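Mariner Mos1 transposase (Drosophila mauritiana, PDB 4MDA) cuts a DNA transposon out of one site and pastes it into another, the present chain being the catalytic domain of the homodimeric enzyme. Local coordinates at residues T34-W39 against L127-P132; S163-F168 against I206-E211. The protein carries 1 engineered substitution. All blocks are in the same frame, centred on the assembly; numbering follows the deposited sequence. Where two conformers were deposited one is given.

Interaction 1 (T34-W39 against L127-P132); sequences TGDEKW and LHDNAP. With MN (manganese (II) ion), chain B; MN (manganese (II) ion), chain C; RLT (N-(4-fluorobenzyl)-5-hydroxy-1-methyl-2-(1-methyl-1-{[(5-methyl-1,3,4-oxadiazol-2-yl)carbonyl]amino}ethyl)-6-oxo-1,6-di hydropyrimidine-4-carboxamide), chain D.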
ATOM      1  N   THR A  34      -0.260  -0.789   4.878  1.00  7.25           N
ATOM      2  CA  THR A  34      -0.076  -1.055   3.451  1.00  6.81           C
ATOM      3  C   THR A  34       0.533   0.162   2.776  1.00  6.76           C
ATOM      4  O   THR A  34       0.377   1.308   3.254  1.00  7.12           O
ATOM      5  CB  THR A  34      -1.395  -1.542   2.826  1.00  7.00           C
ATOM      6  OG1 THR A  34      -1.155  -2.010   1.481  1.00  6.48           O
ATOM      7  CG2 THR A  34      -2.436  -0.419   2.710  1.00  7.20           C
ATOM      8  N   GLY A  35       1.114  -0.007   1.595  1.00  7.10           N
ATOM      9  CA  GLY A  35       1.704   1.170   0.935  1.00  7.32           C
ATOM     10  C   GLY A  35       2.126   0.854  -0.467  1.00  7.55           C
ATOM     11  O   GLY A  35       2.186  -0.291  -0.840  1.00  8.23           O
ATOM     12  N   ASP A  36       2.456   1.915  -1.197  1.00  7.84           N
ATOM     13  CA  ASP A  36       2.862   1.768  -2.603  1.00  8.32           C
ATOM     14  C   ASP A  36       3.379   3.133  -3.071  1.00  8.34           C
ATOM     15  O   ASP A  36       3.164   4.152  -2.408  1.00  7.85           O
ATOM     16  CB  ASP A  36       1.622   1.418  -3.402  1.00  8.14           C
ATOM     17  CG  ASP A  36       1.903   0.952  -4.779  1.00  8.53           C
ATOM     18  OD1 ASP A  36       2.913   0.213  -4.987  1.00  8.10           O
ATOM     19  OD2 ASP A  36       1.007   1.279  -5.621  1.00  8.08           O
ATOM     20  N   GLU A  37       4.095   3.101  -4.195  1.00  9.78           N
ATOM     21  CA  GLU A  37       4.618   4.254  -4.927  1.00 10.12           C
ATOM     22  C   GLU A  37       3.773   4.647  -6.113  1.00 11.12           C
ATOM     23  O   GLU A  37       3.217   3.782  -6.754  1.00 11.55           O
ATOM     24  CB  GLU A  37       6.011   3.907  -5.423  1.00 10.74           C
ATOM     25  CG  GLU A  37       6.990   3.444  -4.355  1.00 11.51           C
ATOM     26  CD  GLU A  37       7.054   1.940  -4.100  1.00 12.41           C
ATOM     27  OE1 GLU A  37       8.098   1.508  -3.517  1.00 13.25           O
ATOM     28  OE2 GLU A  37       6.158   1.180  -4.535  1.00 11.36           O
ATOM     29  N   LYS A  38       3.713   5.959  -6.381  1.00 11.59           N
ATOM     30  CA  LYS A  38       3.039   6.506  -7.560  1.00 12.46           C
ATOM     31  C   LYS A  38       3.742   7.782  -7.994  1.00 11.71           C
ATOM     32  O   LYS A  38       4.080   8.613  -7.186  1.00 10.58           O
ATOM     33  CB  LYS A  38       1.578   6.837  -7.222  1.00 14.97           C
ATOM     34  CG  LYS A  38       0.827   7.654  -8.273  1.00 19.45           C
ATOM     35  CD  LYS A  38      -0.680   7.673  -7.972  1.00 21.74           C
ATOM     36  CE  LYS A  38      -1.512   8.575  -8.922  1.00 26.13           C
ATOM     37  NZ  LYS A  38      -1.534   7.966 -10.283  1.00 26.13           N
ATOM     38  N   TRP A  39       3.888   7.941  -9.289  1.00 12.11           N
ATOM     39  CA  TRP A  39       4.413   9.205  -9.834  1.00 14.10           C
ATOM     40  C   TRP A  39       3.384  10.314  -9.794  1.00 14.29           C
ATOM     41  O   TRP A  39       2.229  10.133 -10.249  1.00 15.61           O
ATOM     42  CB  TRP A  39       4.852   8.986 -11.313  1.00 15.23           C
ATOM     43  CG  TRP A  39       6.096   8.173 -11.578  1.00 17.13           C
ATOM     44  CD1 TRP A  39       6.157   6.995 -12.282  1.00 20.07           C
ATOM     45  CD2 TRP A  39       7.444   8.506 -11.225  1.00 18.53           C
ATOM     46  NE1 TRP A  39       7.468   6.558 -12.338  1.00 20.59           N
ATOM     47  CE2 TRP A  39       8.275   7.481 -11.736  1.00 20.83           C
ATOM     48  CE3 TRP A  39       8.038   9.571 -10.509  1.00 20.09           C
ATOM     49  CZ2 TRP A  39       9.652   7.477 -11.534  1.00 22.76           C
ATOM     50  CZ3 TRP A  39       9.410   9.566 -10.329  1.00 22.05           C
ATOM     51  CH2 TRP A  39      10.192   8.506 -10.835  1.00 22.08           C
ATOM     52  N   LEU A 127       1.381  -5.114   3.922  1.00  7.49           N
ATOM     53  CA  LEU A 127       0.917  -5.458   2.575  1.00  8.18           C
ATOM     54  C   LEU A 127       1.555  -4.501   1.604  1.00  8.38           C
ATOM     55  O   LEU A 127       1.246  -3.277   1.605  1.00  8.58           O
ATOM     56  CB  LEU A 127      -0.583  -5.352   2.540  1.00  8.28           C
ATOM     57  CG  LEU A 127      -1.295  -5.595   1.179  1.00  9.16           C
ATOM     58  CD1 LEU A 127      -0.879  -6.970   0.749  1.00 11.04           C
ATOM     59  CD2 LEU A 127      -2.785  -5.483   1.406  1.00 10.16           C
ATOM     60  N   HIS A 128       2.478  -5.023   0.804  1.00  8.40           N
ATOM     61  CA  HIS A 128       3.079  -4.266  -0.292  1.00  8.18           C
ATOM     62  C   HIS A 128       3.251  -5.162  -1.477  1.00  8.70           C
ATOM     63  O   HIS A 128       3.071  -6.380  -1.370  1.00  7.93           O
ATOM     64  CB  HIS A 128       4.449  -3.628   0.110  1.00  8.74           C
ATOM     65  CG  HIS A 128       5.546  -4.569   0.409  1.00  9.21           C
ATOM     66  ND1 HIS A 128       6.833  -4.133   0.586  1.00 12.08           N
ATOM     67  CD2 HIS A 128       5.571  -5.904   0.657  1.00 10.99           C
ATOM     68  CE1 HIS A 128       7.621  -5.161   0.816  1.00 11.16           C
ATOM     69  NE2 HIS A 128       6.879  -6.246   0.908  1.00 11.39           N
ATOM     70  N   ASP A 129       3.447  -4.537  -2.622  1.00  9.05           N
ATOM     71  CA  ASP A 129       3.594  -5.396  -3.802  1.00 10.12           C
ATOM     72  C   ASP A 129       4.996  -5.936  -3.946  1.00 12.24           C
ATOM     73  O   ASP A 129       5.940  -5.627  -3.179  1.00 12.54           O
ATOM     74  CB  ASP A 129       2.994  -4.688  -5.028  1.00 10.15           C
ATOM     75  CG  ASP A 129       3.712  -3.443  -5.457  1.00  8.90           C
ATOM     76  OD1 ASP A 129       4.929  -3.396  -5.358  1.00  9.86           O
ATOM     77  OD2 ASP A 129       3.048  -2.507  -5.973  1.00 10.22           O
ATOM     78  N   ASN A 130       5.189  -6.811  -4.894  0.50 14.37           N
ATOM     79  CA  ASN A 130       6.499  -7.394  -4.994  0.50 15.63           C
ATOM     80  C   ASN A 130       7.370  -6.836  -6.081  0.50 15.92           C
ATOM     81  O   ASN A 130       8.063  -7.617  -6.729  0.50 15.07           O
ATOM     82  CB  ASN A 130       6.340  -8.894  -5.101  0.50 16.46           C
ATOM     83  CG  ASN A 130       6.091  -9.516  -3.755  0.50 16.85           C
ATOM     84  OD1 ASN A 130       6.855  -9.270  -2.774  0.50 16.47           O
ATOM     85  ND2 ASN A 130       4.985 -10.211  -3.638  0.50 15.94           N
ATOM     86  N   ALA A 131       7.370  -5.506  -6.244  1.00 15.16           N
ATOM     87  CA  ALA A 131       8.462  -4.773  -6.938  1.00 15.00           C
ATOM     88  C   ALA A 131       9.832  -5.299  -6.444  1.00 14.71           C
ATOM     89  O   ALA A 131       9.993  -5.592  -5.269  1.00 13.02           O
ATOM     90  CB  ALA A 131       8.360  -3.275  -6.716  1.00 14.95           C
ATOM     91  N   PRO A 132      10.834  -5.405  -7.353  1.00 14.26           N
ATOM     92  CA  PRO A 132      12.140  -5.931  -6.957  1.00 14.80           C
ATOM     93  C   PRO A 132      12.698  -5.272  -5.691  1.00 14.33           C
ATOM     94  O   PRO A 132      13.198  -5.993  -4.843  1.00 14.77           O
ATOM     95  CB  PRO A 132      13.016  -5.662  -8.192  1.00 14.71           C
ATOM     96  CG  PRO A 132      12.054  -5.706  -9.325  1.00 15.36           C
ATOM     97  CD  PRO A 132      10.786  -5.048  -8.796  1.00 14.63           C
TER
HETATM   98 MN    MN B 401       3.612  -0.555  -6.933  1.00  9.41          MN
HETATM   99 MN    MN C 402       0.324   0.994  -7.601  1.00 10.20          MN
HETATM  100  CAA RLT D 403       4.092  -8.221 -11.466  1.00 36.15           C
HETATM  101  CAB RLT D 403      -0.918  -0.258 -11.904  1.00 16.56           C
HETATM  102  CAC RLT D 403      -0.219  -2.527 -13.786  1.00 21.55           C
HETATM  103  CAD RLT D 403       1.809  -0.955 -14.354  1.00 22.62           C
HETATM  104  OAE RLT D 403       4.418  -1.645  -8.619  1.00 15.01           O
HETATM  105  OAF RLT D 403       1.027  -4.682 -12.011  1.00 33.73           O
HETATM  106  OAG RLT D 403      -0.328   0.372  -9.673  1.00 12.15           O
HETATM  107  OAH RLT D 403       1.870  -0.331  -8.191  1.00 13.64           O
HETATM  108  FAI RLT D 403       6.282  -8.657  -9.853  1.00 32.30           F
HETATM  109  CAJ RLT D 403       5.682  -6.540  -9.021  1.00 26.34           C
HETATM  110  CAK RLT D 403       6.805  -6.693 -11.117  1.00 29.01           C
HETATM  111  CAL RLT D 403       5.678  -5.151  -9.140  1.00 27.88           C
HETATM  112  CAM RLT D 403       6.782  -5.318 -11.258  1.00 27.63           C
HETATM  113  CAN RLT D 403       6.170  -3.040 -10.386  1.00 20.63           C
HETATM  114  NAO RLT D 403       4.808  -6.573 -13.432  1.00 41.72           N
HETATM  115  NAP RLT D 403       4.145  -5.395 -13.827  1.00 41.53           N
HETATM  116  NAQ RLT D 403       2.488  -1.996 -11.476  1.00 16.84           N
HETATM  117  NAR RLT D 403       4.769  -2.610 -10.665  1.00 19.32           N
HETATM  118  NAS RLT D 403       2.145  -3.234 -13.528  1.00 26.06           N
HETATM  119  OAT RLT D 403       3.005  -6.351 -12.097  1.00 37.41           O
HETATM  120  CAU RLT D 403       4.050  -1.991  -9.717  1.00 18.89           C
HETATM  121  CAV RLT D 403       1.966  -4.367 -12.795  1.00 33.17           C
HETATM  122  CAW RLT D 403       4.092  -7.064 -12.396  1.00 36.91           C
HETATM  123  CAX RLT D 403       6.281  -7.316  -9.996  1.00 28.25           C
HETATM  124  CAY RLT D 403       6.217  -4.526 -10.261  1.00 25.22           C
HETATM  125  CAZ RLT D 403       1.815  -0.791  -9.442  1.00 14.73           C
HETATM  126  CBA RLT D 403       3.083  -5.323 -12.973  1.00 39.25           C
HETATM  127  CBB RLT D 403       2.776  -1.563 -10.208  1.00 14.04           C
HETATM  128  CBC RLT D 403       1.363  -1.661 -12.177  1.00 17.65           C
HETATM  129  CBD RLT D 403       0.593  -0.401 -10.159  1.00 14.01           C
HETATM  130  NBE RLT D 403       0.425  -0.814 -11.468  1.00 18.41           N
HETATM  131  CBF RLT D 403       1.242  -2.175 -13.708  1.00 21.77           C
HETATM  132  O   HOH W   1       3.575  -1.574  -2.910  1.00  8.33           O
HETATM  133  O   HOH W   2       5.590  -0.827  -6.123  1.00 10.96           O
HETATM  134  O   HOH W   3       4.243   1.439  -7.627  1.00 12.09           O
HETATM  135  O   HOH W   4       0.989   2.961  -8.157  1.00 10.78           O
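Asp36 and Asp129 cross at about a right angle, their carboxylate planes 85° apart, and each presents one oxygen to the manganese ion of chain B. With Asp164 they form the metal-binding aspartate triad of a DDE/D-type transposase with an RNase H-like fold. Asp36 OD1 and Asp129 OD2 stand 2.9 Å apart because they share this metal, not through a hydrogen bond. With CG anti to the backbone N (chi1 -168°), Asp36 also sends OD2 to the manganese of chain C, at 2.1 Å, so that its two oxygens, one per ion, bridge the pair. Asp129 turns OD1 aside to accept from metal-bound water 2 at 2.8 Å, and that water donates to Glu37 OE2 as well. Water 1 ties the segments together, donating to Gly35 O and Asp36 OD1 and accepting from Asp129 N.

Next to the metal site, Thr34 and Leu127 form a parallel bridge, CA to CA 4.6 Å, between strands 32-41 and 125-127. Leu127 O is gripped twice: Gly35 N donates at 3.3 Å, while Thr34 OG1 donates at 2.7 Å from 36° out of the carbonyl plane. Threonine suits the place because its short hydroxyl reaches the neighbouring strand's carbonyl from the face it shares with Leu127, whose CB lies 3.6 Å from Thr34 OG1. On the manganese of chain B, raltegravir OAE and OAH join the two aspartates and waters 2 and 3 in a six-ligand shell. Carboxylates this close probably depend on the cations to offset their mutual repulsion, and the inhibitor's chelating oxygens are likely to occupy metal positions that DNA would otherwise use.

Interaction 2 (S163-F168 against I206-E211); sequences SDYHLF and IHKLPE. With MN (manganese (II) ion), chain C; RLT (N-(4-fluorobenzyl)-5-hydroxy-1-methyl-2-(1-methyl-1-{[(5-methyl-1,3,4-oxadiazol-2-yl)carbonyl]amino}ethyl)-6-oxo-1,6-di hydropyrimidine-4-carboxamide), chain D.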
ATOM      1  N   SER A 163      -3.836   0.627  -1.784  1.00  7.14           N
ATOM      2  CA  SER A 163      -3.264   1.860  -2.270  1.00  6.67           C
ATOM      3  C   SER A 163      -3.737   2.192  -3.690  1.00  6.97           C
ATOM      4  O   SER A 163      -3.924   3.365  -4.015  1.00  7.74           O
ATOM      5  CB  SER A 163      -1.731   1.876  -2.175  1.00  7.41           C
ATOM      6  OG  SER A 163      -1.260   1.643  -0.861  1.00  7.13           O
ATOM      7  N   ASP A 164      -3.858   1.130  -4.498  1.00  7.16           N
ATOM      8  CA  ASP A 164      -4.246   1.309  -5.897  1.00  7.93           C
ATOM      9  C   ASP A 164      -5.757   1.425  -6.038  1.00  8.09           C
ATOM     10  O   ASP A 164      -6.236   2.432  -6.608  1.00  8.29           O
ATOM     11  CB  ASP A 164      -3.625   0.207  -6.753  1.00  8.38           C
ATOM     12  CG  ASP A 164      -2.128   0.398  -6.951  1.00  8.23           C
ATOM     13  OD1 ASP A 164      -1.709   1.542  -7.263  1.00 10.05           O
ATOM     14  OD2 ASP A 164      -1.340  -0.572  -6.811  1.00 10.51           O
ATOM     15  N   TYR A 165      -6.514   0.514  -5.509  1.00  8.66           N
ATOM     16  CA  TYR A 165      -7.977   0.527  -5.824  1.00  8.43           C
ATOM     17  C   TYR A 165      -8.717   1.531  -5.004  1.00  9.12           C
ATOM     18  O   TYR A 165      -9.792   1.939  -5.395  1.00 10.44           O
ATOM     19  CB  TYR A 165      -8.567  -0.876  -5.654  1.00  8.50           C
ATOM     20  CG  TYR A 165      -8.694  -1.412  -4.225  1.00  8.73           C
ATOM     21  CD1 TYR A 165      -9.541  -0.854  -3.297  1.00  7.91           C
ATOM     22  CD2 TYR A 165      -7.939  -2.510  -3.815  1.00  7.92           C
ATOM     23  CE1 TYR A 165      -9.639  -1.355  -2.020  1.00  8.86           C
ATOM     24  CE2 TYR A 165      -8.038  -3.012  -2.546  1.00  8.82           C
ATOM     25  CZ  TYR A 165      -8.916  -2.479  -1.648  1.00  8.71           C
ATOM     26  OH  TYR A 165      -9.049  -2.943  -0.375  1.00 10.11           O
ATOM     27  N   HIS A 166      -8.122   2.016  -3.928  1.00  8.98           N
ATOM     28  CA  HIS A 166      -8.795   2.963  -3.033  1.00  9.37           C
ATOM     29  C   HIS A 166      -8.102   4.337  -2.979  1.00  9.49           C
ATOM     30  O   HIS A 166      -8.666   5.377  -3.396  1.00 10.26           O
ATOM     31  CB  HIS A 166      -9.005   2.354  -1.659  1.00 10.06           C
ATOM     32  CG  HIS A 166      -9.871   3.157  -0.793  1.00 12.02           C
ATOM     33  ND1 HIS A 166     -11.242   3.169  -0.923  1.00 13.24           N
ATOM     34  CD2 HIS A 166      -9.576   4.054   0.164  1.00 12.52           C
ATOM     35  CE1 HIS A 166     -11.755   3.979  -0.016  1.00 12.91           C
ATOM     36  NE2 HIS A 166     -10.762   4.558   0.619  1.00 13.27           N
ATOM     37  N   LEU A 167      -6.869   4.340  -2.483  1.00  9.42           N
ATOM     38  CA  LEU A 167      -6.185   5.619  -2.213  1.00  9.12           C
ATOM     39  C   LEU A 167      -5.831   6.398  -3.451  1.00  9.60           C
ATOM     40  O   LEU A 167      -6.241   7.539  -3.650  1.00 10.08           O
ATOM     41  CB  LEU A 167      -4.931   5.399  -1.339  1.00  9.51           C
ATOM     42  CG  LEU A 167      -4.240   6.687  -0.866  1.00 10.17           C
ATOM     43  CD1 LEU A 167      -5.114   7.454   0.048  1.00 11.73           C
ATOM     44  CD2 LEU A 167      -2.904   6.300  -0.206  1.00 10.45           C
ATOM     45  N   PHE A 168      -5.090   5.773  -4.334  1.00  8.71           N
ATOM     46  CA  PHE A 168      -4.642   6.412  -5.582  1.00  8.77           C
ATOM     47  C   PHE A 168      -5.774   6.560  -6.597  1.00  9.19           C
ATOM     48  O   PHE A 168      -5.715   7.445  -7.388  1.00  9.99           O
ATOM     49  CB  PHE A 168      -3.500   5.673  -6.243  1.00  8.79           C
ATOM     50  CG  PHE A 168      -2.211   5.581  -5.424  1.00  8.25           C
ATOM     51  CD1 PHE A 168      -1.841   6.600  -4.536  1.00  9.03           C
ATOM     52  CD2 PHE A 168      -1.300   4.539  -5.620  1.00  8.57           C
ATOM     53  CE1 PHE A 168      -0.668   6.496  -3.783  1.00  9.45           C
ATOM     54  CE2 PHE A 168      -0.103   4.470  -4.893  1.00  8.26           C
ATOM     55  CZ  PHE A 168       0.228   5.493  -3.983  1.00  9.04           C
ATOM     56  N   ILE A 206      -9.437  -0.229   3.584  1.00 10.00           N
ATOM     57  CA  ILE A 206      -8.908  -1.464   4.088  1.00 10.31           C
ATOM     58  C   ILE A 206      -9.977  -2.545   4.165  1.00 11.05           C
ATOM     59  O   ILE A 206      -9.744  -3.746   3.851  1.00 10.60           O
ATOM     60  CB  ILE A 206      -8.258  -1.278   5.479  1.00 10.73           C
ATOM     61  CG1 ILE A 206      -7.023  -0.333   5.444  1.00 10.09           C
ATOM     62  CG2 ILE A 206      -7.816  -2.562   6.098  1.00 11.03           C
ATOM     63  CD1 ILE A 206      -5.879  -0.640   4.485  1.00 10.30           C
ATOM     64  N   HIS A 207     -11.117  -2.159   4.704  1.00 13.11           N
ATOM     65  CA  HIS A 207     -12.160  -3.185   4.974  1.00 15.69           C
ATOM     66  C   HIS A 207     -12.876  -3.657   3.727  1.00 16.47           C
ATOM     67  O   HIS A 207     -13.661  -4.632   3.816  1.00 18.59           O
ATOM     68  CB  HIS A 207     -13.088  -2.705   6.102  1.00 15.24           C
ATOM     69  CG  HIS A 207     -12.435  -2.730   7.424  1.00 15.23           C
ATOM     70  ND1 HIS A 207     -12.591  -3.759   8.361  1.00 13.29           N
ATOM     71  CD2 HIS A 207     -11.474  -1.935   7.919  1.00 13.06           C
ATOM     72  CE1 HIS A 207     -11.830  -3.519   9.391  1.00 14.41           C
ATOM     73  NE2 HIS A 207     -11.133  -2.421   9.144  1.00 15.44           N
ATOM     74  N   LYS A 208     -12.597  -3.068   2.562  1.00 15.02           N
ATOM     75  CA  LYS A 208     -13.000  -3.548   1.231  1.00 14.90           C
ATOM     76  C   LYS A 208     -12.283  -4.842   0.847  1.00 13.63           C
ATOM     77  O   LYS A 208     -12.677  -5.479  -0.124  1.00 14.59           O
ATOM     78  CB  LYS A 208     -12.794  -2.521   0.088  1.00 18.52           C
ATOM     79  CG  LYS A 208     -13.848  -1.448  -0.162  1.00 22.39           C
ATOM     80  CD  LYS A 208     -13.191  -0.434  -1.105  1.00 24.90           C
ATOM     81  CE  LYS A 208     -13.946   0.817  -1.493  1.00 29.04           C
ATOM     82  NZ  LYS A 208     -13.116   1.539  -2.555  1.00 27.99           N
ATOM     83  N   LEU A 209     -11.203  -5.183   1.541  1.00 11.72           N
ATOM     84  CA  LEU A 209     -10.358  -6.338   1.124  1.00 11.65           C
ATOM     85  C   LEU A 209     -11.153  -7.678   0.969  1.00 12.13           C
ATOM     86  O   LEU A 209     -11.076  -8.334  -0.096  1.00 12.73           O
ATOM     87  CB  LEU A 209      -9.116  -6.482   1.999  1.00 11.59           C
ATOM     88  CG  LEU A 209      -7.942  -5.552   1.634  1.00 11.40           C
ATOM     89  CD1 LEU A 209      -6.946  -5.523   2.801  1.00 11.47           C
ATOM     90  CD2 LEU A 209      -7.298  -6.044   0.334  1.00 10.20           C
ATOM     91  N   PRO A 210     -11.912  -8.067   2.005  1.00 12.33           N
ATOM     92  CA  PRO A 210     -12.585  -9.359   1.885  1.00 13.92           C
ATOM     93  C   PRO A 210     -13.496  -9.495   0.717  1.00 14.24           C
ATOM     94  O   PRO A 210     -13.532 -10.603   0.102  1.00 14.68           O
ATOM     95  CB  PRO A 210     -13.388  -9.462   3.188  1.00 14.48           C
ATOM     96  CG  PRO A 210     -12.705  -8.580   4.132  1.00 13.68           C
ATOM     97  CD  PRO A 210     -12.106  -7.491   3.319  1.00 13.26           C
ATOM     98  N   GLU A 211     -14.196  -8.434   0.341  1.00 16.26           N
ATOM     99  CA  GLU A 211     -15.129  -8.486  -0.768  1.00 19.12           C
ATOM    100  C   GLU A 211     -14.353  -8.700  -2.054  1.00 16.68           C
ATOM    101  O   GLU A 211     -14.771  -9.459  -2.911  1.00 19.07           O
ATOM    102  CB  GLU A 211     -15.995  -7.229  -0.880  1.00 22.24           C
ATOM    103  CG  GLU A 211     -16.827  -7.162  -2.165  1.00 29.51           C
ATOM    104  CD  GLU A 211     -17.577  -5.850  -2.341  1.00 33.92           C
ATOM    105  OE1 GLU A 211     -18.635  -5.866  -3.042  1.00 40.93           O
ATOM    106  OE2 GLU A 211     -17.093  -4.797  -1.840  1.00 35.16           O
TER
HETATM  107 MN    MN C 402       0.324   0.994  -7.601  1.00 10.20          MN
HETATM  108  CAA RLT D 403       4.092  -8.221 -11.466  1.00 36.15           C
HETATM  109  CAB RLT D 403      -0.918  -0.258 -11.904  1.00 16.56           C
HETATM  110  CAC RLT D 403      -0.219  -2.527 -13.786  1.00 21.55           C
HETATM  111  CAD RLT D 403       1.809  -0.955 -14.354  1.00 22.62           C
HETATM  112  OAE RLT D 403       4.418  -1.645  -8.619  1.00 15.01           O
HETATM  113  OAF RLT D 403       1.027  -4.682 -12.011  1.00 33.73           O
HETATM  114  OAG RLT D 403      -0.328   0.372  -9.673  1.00 12.15           O
HETATM  115  OAH RLT D 403       1.870  -0.331  -8.191  1.00 13.64           O
HETATM  116  FAI RLT D 403       6.282  -8.657  -9.853  1.00 32.30           F
HETATM  117  CAJ RLT D 403       5.682  -6.540  -9.021  1.00 26.34           C
HETATM  118  CAK RLT D 403       6.805  -6.693 -11.117  1.00 29.01           C
HETATM  119  CAL RLT D 403       5.678  -5.151  -9.140  1.00 27.88           C
HETATM  120  CAM RLT D 403       6.782  -5.318 -11.258  1.00 27.63           C
HETATM  121  CAN RLT D 403       6.170  -3.040 -10.386  1.00 20.63           C
HETATM  122  NAO RLT D 403       4.808  -6.573 -13.432  1.00 41.72           N
HETATM  123  NAP RLT D 403       4.145  -5.395 -13.827  1.00 41.53           N
HETATM  124  NAQ RLT D 403       2.488  -1.996 -11.476  1.00 16.84           N
HETATM  125  NAR RLT D 403       4.769  -2.610 -10.665  1.00 19.32           N
HETATM  126  NAS RLT D 403       2.145  -3.234 -13.528  1.00 26.06           N
HETATM  127  OAT RLT D 403       3.005  -6.351 -12.097  1.00 37.41           O
HETATM  128  CAU RLT D 403       4.050  -1.991  -9.717  1.00 18.89           C
HETATM  129  CAV RLT D 403       1.966  -4.367 -12.795  1.00 33.17           C
HETATM  130  CAW RLT D 403       4.092  -7.064 -12.396  1.00 36.91           C
HETATM  131  CAX RLT D 403       6.281  -7.316  -9.996  1.00 28.25           C
HETATM  132  CAY RLT D 403       6.217  -4.526 -10.261  1.00 25.22           C
HETATM  133  CAZ RLT D 403       1.815  -0.791  -9.442  1.00 14.73           C
HETATM  134  CBA RLT D 403       3.083  -5.323 -12.973  1.00 39.25           C
HETATM  135  CBB RLT D 403       2.776  -1.563 -10.208  1.00 14.04           C
HETATM  136  CBC RLT D 403       1.363  -1.661 -12.177  1.00 17.65           C
HETATM  137  CBD RLT D 403       0.593  -0.401 -10.159  1.00 14.01           C
HETATM  138  NBE RLT D 403       0.425  -0.814 -11.468  1.00 18.41           N
HETATM  139  CBF RLT D 403       1.242  -2.175 -13.708  1.00 21.77           C
HETATM  140  O   HOH W   4       0.989   2.961  -8.157  1.00 10.78           O
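Helix 162-175, which carries the third metal-binding aspartate of this RNase H-like catalytic domain, turns Tyr165 and His166 to the junction of helices 199-207 and 209-218, where Lys208 and Leu209 meet them. Lys208 runs out fully extended beyond CG and delivers NZ to the edge of the His166 ring, giving a hydrogen bond of 3.0 Å to ND1 with the ammonium only 3° from the ring plane. Histidine fits here by offering an in-plane acceptor at ND1, and its ring also meets Phe201. A lysine suits the place because its long methylene chain also passes Tyr165 in the opposite direction, CD lying 3.8 Å from Tyr165 CE1.

Tyr165 places CG between the backbone N and the carbonyl carbon (chi1 71°), which carries the ring out to Leu209. There the two side chains cross at about a right angle: Leu209 CG sits 3.5 Å from Tyr165 OH, and CD2 lies at the ring edge. Tyrosine combines a flat ring for the lysine and leucine carbons with a hydroxyl that is hydrogen-bonded to Gly205 O, and Arg212 makes a cation-pi contact with the ring. Shortening Lys208 to an alanine is likely to leave His166 ND1 without its donor and to open a gap beside the tyrosine ring where CD now lies.

The helix is widened here by a pi-type turn, in which Phe168 N donates to Ser163 O at 2.7 Å. Asp164, next to Tyr165 in sequence, grips the manganese of chain C with both carboxylate oxygens, OD1 at 2.1 Å and OD2 at 2.4 Å.

How the interactions relate
Strand 32-41 comes first, and interaction 1 closes a long loop by pairing it with the end of strand 125-127, after the chain has passed through strands 70-78 and 81-87 and helix 96-113. Interaction 2 opens later and closes a shorter, largely helical excursion, joining helix 162-175 to the junction of helices 199-207 and 209-218. The two loops follow in series and neither nest nor cross. They nevertheless meet in space: the manganese ion of chain C and raltegravir touch both, and Asp36 packs against Ser163 and Phe168. The metal site thus couples the central sheet to helix 162-175, whose other contacts reach the C-terminal helices.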